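Local coordinates for protein pyridoxine 4-oxidase (Mesorhizobium loti, PDB 4HA6) that probably oxidises the 4-hydroxymethyl group of pyridoxine with FAD as cofactor and oxygen as acceptor, as a member of the GMC oxidoreductase family, at residues I158-H172 with E176-R188. Sequence-based numbering, arbitrary orientation.
With GOL (glycerol), chain I.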
loop_
_atom_site.group_PDB
_atom_site.type_symbol
_atom_site.label_atom_id
_atom_site.label_comp_id
_atom_site.label_asym_id
_atom_site.label_seq_id
_atom_site.Cartn_x
_atom_site.Cartn_y
_atom_site.Cartn_z
ATOM N N ILE A 158 -2.386 20.346 -13.164
ATOM C CA ILE A 158 -2.973 19.483 -14.186
ATOM C C ILE A 158 -2.829 20.132 -15.562
ATOM O O ILE A 158 -2.445 19.467 -16.526
ATOM C CB ILE A 158 -4.440 19.126 -13.827
ATOM C CG1 ILE A 158 -4.454 18.034 -12.750
ATOM C CG2 ILE A 158 -5.233 18.631 -15.043
ATOM C CD1 ILE A 158 -5.812 17.755 -12.167
ATOM N N GLU A 159 -3.096 21.436 -15.637
ATOM C CA GLU A 159 -2.905 22.202 -16.871
ATOM C C GLU A 159 -1.452 22.207 -17.350
ATOM O O GLU A 159 -1.183 22.127 -18.547
ATOM C CB GLU A 159 -3.367 23.647 -16.672
ATOM C CG GLU A 159 -4.876 23.809 -16.663
ATOM C CD GLU A 159 -5.496 23.410 -17.989
ATOM O OE1 GLU A 159 -4.835 23.592 -19.039
ATOM O OE2 GLU A 159 -6.637 22.911 -17.977
ATOM N N ALA A 160 -0.516 22.325 -16.412
ATOM C CA ALA A 160 0.900 22.315 -16.761
ATOM C C ALA A 160 1.270 20.988 -17.409
ATOM O O ALA A 160 1.894 20.958 -18.470
ATOM C CB ALA A 160 1.754 22.571 -15.520
ATOM N N GLY A 161 0.880 19.890 -16.766
ATOM C CA GLY A 161 1.082 18.572 -17.343
ATOM C C GLY A 161 0.416 18.389 -18.703
ATOM O O GLY A 161 1.006 17.816 -19.618
ATOM N N ALA A 162 -0.820 18.859 -18.824
ATOM C CA ALA A 162 -1.576 18.744 -20.068
ATOM C C ALA A 162 -0.917 19.514 -21.208
ATOM O O ALA A 162 -0.928 19.063 -22.353
ATOM C CB ALA A 162 -3.022 19.204 -19.861
ATOM N N SER A 163 -0.348 20.677 -20.898
ATOM C CA SER A 163 0.324 21.477 -21.915
ATOM C C SER A 163 1.565 20.759 -22.432
ATOM O O SER A 163 1.980 20.969 -23.578
ATOM C CB SER A 163 0.703 22.852 -21.368
ATOM O OG SER A 163 1.743 22.759 -20.411
ATOM N N LEU A 164 2.144 19.897 -21.596
ATOM C CA LEU A 164 3.371 19.203 -21.974
ATOM C C LEU A 164 3.090 18.007 -22.884
ATOM O O LEU A 164 4.013 17.412 -23.437
ATOM C CB LEU A 164 4.151 18.781 -20.730
ATOM C CG LEU A 164 4.889 19.950 -20.084
ATOM C CD1 LEU A 164 5.337 19.659 -18.643
ATOM C CD2 LEU A 164 6.095 20.323 -20.949
ATOM N N GLY A 165 1.818 17.665 -23.057
ATOM C CA GLY A 165 1.473 16.521 -23.880
ATOM C C GLY A 165 0.735 15.405 -23.163
ATOM O O GLY A 165 0.211 14.508 -23.819
ATOM N N LEU A 166 0.687 15.439 -21.831
ATOM C CA LEU A 166 -0.017 14.389 -21.088
ATOM C C LEU A 166 -1.525 14.440 -21.337
ATOM O O LEU A 166 -2.146 15.490 -21.198
ATOM C CB LEU A 166 0.259 14.503 -19.585
ATOM C CG LEU A 166 1.662 14.132 -19.107
ATOM C CD1 LEU A 166 1.886 14.637 -17.687
ATOM C CD2 LEU A 166 1.876 12.617 -19.176
ATOM N N PRO A 167 -2.127 13.294 -21.688
ATOM C CA PRO A 167 -3.575 13.271 -21.931
ATOM C C PRO A 167 -4.402 13.447 -20.653
ATOM O O PRO A 167 -3.968 13.103 -19.538
ATOM C CB PRO A 167 -3.810 11.883 -22.544
ATOM C CG PRO A 167 -2.658 11.045 -22.055
ATOM C CD PRO A 167 -1.488 11.992 -21.960
ATOM N N ARG A 168 -5.596 14.000 -20.812
ATOM C CA ARG A 168 -6.478 14.203 -19.677
ATOM C C ARG A 168 -7.290 12.940 -19.416
ATOM O O ARG A 168 -8.010 12.452 -20.291
ATOM C CB ARG A 168 -7.412 15.391 -19.927
ATOM C CG ARG A 168 -7.110 16.601 -19.060
ATOM C CD ARG A 168 -8.356 17.464 -18.819
ATOM N NE ARG A 168 -8.042 18.644 -18.013
ATOM C CZ ARG A 168 -7.377 19.699 -18.480
ATOM N NH1 ARG A 168 -6.954 19.714 -19.739
ATOM N NH2 ARG A 168 -7.119 20.733 -17.691
ATOM N N LEU A 169 -7.158 12.406 -18.208
ATOM C CA LEU A 169 -7.830 11.170 -17.843
ATOM C C LEU A 169 -8.965 11.481 -16.875
ATOM O O LEU A 169 -8.992 12.547 -16.255
ATOM C CB LEU A 169 -6.842 10.223 -17.161
ATOM C CG LEU A 169 -5.545 9.825 -17.878
ATOM C CD1 LEU A 169 -4.653 8.995 -16.953
ATOM C CD2 LEU A 169 -5.849 9.050 -19.139
ATOM N N GLU A 170 -9.901 10.546 -16.751
ATOM C CA GLU A 170 -10.875 10.589 -15.676
ATOM C C GLU A 170 -10.526 9.530 -14.632
ATOM O O GLU A 170 -11.107 8.435 -14.631
ATOM C CB GLU A 170 -12.281 10.318 -16.202
ATOM C CG GLU A 170 -12.950 11.455 -16.925
ATOM C CD GLU A 170 -14.448 11.229 -16.965
ATOM O OE1 GLU A 170 -14.913 10.495 -17.862
ATOM O OE2 GLU A 170 -15.155 11.740 -16.066
ATOM N N GLY A 171 -9.602 9.860 -13.730
ATOM C CA GLY A 171 -9.096 8.883 -12.783
ATOM C C GLY A 171 -8.055 8.022 -13.477
ATOM O O GLY A 171 -7.858 8.151 -14.691
ATOM N N HIS A 172 -7.403 7.140 -12.721
ATOM C CA HIS A 172 -6.264 6.389 -13.228
ATOM C C HIS A 172 -6.619 4.963 -13.589
ATOM O O HIS A 172 -5.727 4.166 -13.848
ATOM C CB HIS A 172 -5.168 6.327 -12.155
ATOM C CG HIS A 172 -4.520 7.644 -11.886
ATOM N ND1 HIS A 172 -4.739 8.350 -10.722
ATOM C CD2 HIS A 172 -3.675 8.391 -12.633
ATOM C CE1 HIS A 172 -4.050 9.477 -10.765
ATOM N NE2 HIS A 172 -3.395 9.528 -11.912
ATOM N N GLU A 176 -5.746 2.906 -18.703
ATOM C CA GLU A 176 -4.802 3.952 -19.095
ATOM C C GLU A 176 -4.445 4.766 -17.859
ATOM O O GLU A 176 -5.318 5.394 -17.253
ATOM C CB GLU A 176 -5.412 4.869 -20.165
ATOM C CG GLU A 176 -4.464 5.979 -20.640
ATOM C CD GLU A 176 -5.025 6.790 -21.796
ATOM O OE1 GLU A 176 -4.331 7.728 -22.269
ATOM O OE2 GLU A 176 -6.163 6.491 -22.225
ATOM N N MET A 177 -3.168 4.766 -17.485
ATOM C CA MET A 177 -2.756 5.374 -16.220
ATOM C C MET A 177 -1.842 6.599 -16.413
ATOM O O MET A 177 -1.786 7.493 -15.558
ATOM C CB MET A 177 -2.117 4.292 -15.327
ATOM C CG MET A 177 -1.596 4.770 -14.002
ATOM S SD MET A 177 -1.383 3.344 -12.896
ATOM C CE MET A 177 -0.837 4.172 -11.395
ATOM N N ILE A 178 -1.156 6.658 -17.551
ATOM C CA ILE A 178 -0.333 7.826 -17.883
ATOM C C ILE A 178 -1.232 8.959 -18.347
ATOM O O ILE A 178 -2.055 8.771 -19.247
ATOM C CB ILE A 178 0.679 7.517 -19.008
ATOM C CG1 ILE A 178 1.873 6.733 -18.459
ATOM C CG2 ILE A 178 1.179 8.790 -19.657
ATOM C CD1 ILE A 178 2.881 6.370 -19.520
ATOM N N GLY A 179 -1.080 10.133 -17.740
ATOM C CA GLY A 179 -1.901 11.283 -18.105
ATOM C C GLY A 179 -2.004 12.239 -16.930
ATOM O O GLY A 179 -1.204 12.140 -15.993
ATOM N N VAL A 180 -2.965 13.164 -16.979
ATOM C CA VAL A 180 -3.197 14.090 -15.870
ATOM C C VAL A 180 -4.651 13.980 -15.409
ATOM O O VAL A 180 -5.548 13.808 -16.237
ATOM C CB VAL A 180 -2.838 15.556 -16.226
ATOM C CG1 VAL A 180 -1.333 15.715 -16.416
ATOM C CG2 VAL A 180 -3.589 16.016 -17.469
ATOM N N THR A 181 -4.869 14.039 -14.091
ATOM C CA THR A 181 -6.197 13.833 -13.509
ATOM C C THR A 181 -6.112 14.026 -12.005
ATOM O O THR A 181 -5.073 13.743 -11.401
ATOM C CB THR A 181 -6.754 12.399 -13.819
ATOM O OG1 THR A 181 -8.058 12.219 -13.237
ATOM C CG2 THR A 181 -5.830 11.333 -13.273
ATOM N N PRO A 182 -7.197 14.526 -11.387
ATOM C CA PRO A 182 -7.252 14.430 -9.924
ATOM C C PRO A 182 -7.266 12.957 -9.526
ATOM O O PRO A 182 -7.862 12.150 -10.249
ATOM C CB PRO A 182 -8.616 15.051 -9.576
ATOM C CG PRO A 182 -8.993 15.884 -10.764
ATOM C CD PRO A 182 -8.381 15.195 -11.959
ATOM N N ASN A 183 -6.627 12.606 -8.411
ATOM C CA ASN A 183 -6.702 11.239 -7.906
ATOM C C ASN A 183 -8.132 10.861 -7.566
ATOM O O ASN A 183 -8.858 11.658 -6.975
ATOM C CB ASN A 183 -5.852 11.084 -6.642
ATOM C CG ASN A 183 -4.404 11.480 -6.859
ATOM O OD1 ASN A 183 -3.895 11.390 -7.969
ATOM N ND2 ASN A 183 -3.740 11.930 -5.796
ATOM N N SER A 184 -8.542 9.652 -7.938
ATOM C CA SER A 184 -9.791 9.096 -7.430
ATOM C C SER A 184 -9.596 8.802 -5.950
ATOM O O SER A 184 -8.483 8.461 -5.534
ATOM C CB SER A 184 -10.165 7.818 -8.185
ATOM O OG SER A 184 -10.306 8.075 -9.585
ATOM N N LEU A 185 -10.664 8.941 -5.161
ATOM C CA LEU A 185 -10.563 8.843 -3.700
ATOM C C LEU A 185 -11.672 7.988 -3.082
ATOM O O LEU A 185 -12.806 7.982 -3.578
ATOM C CB LEU A 185 -10.615 10.233 -3.072
ATOM C CG LEU A 185 -9.515 11.232 -3.416
ATOM C CD1 LEU A 185 -9.890 12.605 -2.908
ATOM C CD2 LEU A 185 -8.208 10.790 -2.805
ATOM N N ASN A 186 -11.352 7.276 -2.002
ATOM C CA ASN A 186 -12.384 6.556 -1.256
ATOM C C ASN A 186 -13.008 7.483 -0.235
ATOM O O ASN A 186 -12.670 7.428 0.955
ATOM C CB ASN A 186 -11.841 5.308 -0.552
ATOM C CG ASN A 186 -11.297 4.267 -1.519
ATOM O OD1 ASN A 186 -10.283 3.622 -1.236
ATOM N ND2 ASN A 186 -11.971 4.089 -2.662
ATOM N N ILE A 187 -13.901 8.343 -0.720
ATOM C CA ILE A 187 -14.607 9.330 0.096
ATOM C C ILE A 187 -16.075 9.297 -0.324
ATOM O O ILE A 187 -16.385 9.123 -1.508
ATOM C CB ILE A 187 -14.029 10.760 -0.113
ATOM C CG1 ILE A 187 -12.559 10.831 0.308
ATOM C CG2 ILE A 187 -14.823 11.805 0.664
ATOM C CD1 ILE A 187 -11.937 12.225 0.175
ATOM N N ARG A 188 -16.976 9.414 0.647
ATOM C CA ARG A 188 -18.404 9.552 0.376
ATOM C C ARG A 188 -18.999 10.525 1.390
ATOM O O ARG A 188 -18.800 10.362 2.602
ATOM C CB ARG A 188 -19.127 8.199 0.446
ATOM C CG ARG A 188 -20.653 8.321 0.403
ATOM C CD ARG A 188 -21.291 7.217 -0.436
ATOM N NE ARG A 188 -20.930 7.336 -1.848
ATOM C CZ ARG A 188 -21.126 6.383 -2.758
ATOM N NH1 ARG A 188 -21.687 5.230 -2.415
ATOM N NH2 ARG A 188 -20.755 6.579 -4.018
HETATM C C1 GOL I . -8.082 9.085 -22.507
HETATM O O1 GOL I . -7.743 10.459 -22.447
HETATM C C2 GOL I . -7.987 8.604 -23.954
HETATM O O2 GOL I . -6.632 8.443 -24.326
HETATM C C3 GOL I . -8.748 7.290 -24.133
HETATM O O3 GOL I . -9.877 7.507 -24.954
HETATM O O HOH W 1 -7.893 6.025 -16.532
HETATM O O HOH W 2 -6.901 7.603 -9.384
#
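Val180 sits at the apolar centre, between Ile158 and Ala162 of helix 152-163 and Leu166, just past Gly165 of the Schellman motif. Its CG1 meets Leu166 CD1 at 3.6 Å, the side chains crossing at about a right angle, while its CG2 lies against Ile158 CG2 and Ala162 CB. Ile158 reaches on with CD1 to the ring of Pro182. In this GMC oxidoreductase Val180 thus packs against the end of the helix, and the loop after it pairs Arg168 with Val180 in a single parallel beta bridge. Two backbone bonds form it: Val180 N to Pro167 O, and Leu169 N to Val180 O, the latter almost straight at 177°. Gly179 passes so close to Pro167 O and Leu169 CG that a CB there would clash with both. Leu169 lays CD1 on the carbonyl oxygens of Met177 and Ile178 and CD2, at a slant, against CG and CD of the extended Glu176, whose OE2 accepts a bond from O2 of a glycerol probably left from crystallisation.

Beyond the bridge, Thr181 divides its branches. With OG1 anti to the backbone N (chi1 180°), the hydroxyl accepts from Gly171 N at 2.9 Å and donates to Pro182 O, whereas CG2 stands over one face of the His172 ring, 3.6 Å from its centroid, in a CH-pi contact. A valine here would probably leave Gly171 N without its acceptor and Pro182 O without its donor. Met177 O and Asn183 OD1 lie at the edge of that ring; its NE2 bonds to Met317 O and Asn183 OD1 to Met317 N, in strand 314-320. The Asn183 side chain is about 4 Å from bound pyridoxamine, whose site is probably where pyridoxine binds. His172 ND1 lies 2.6 Å from a water that accepts from Ser184 N.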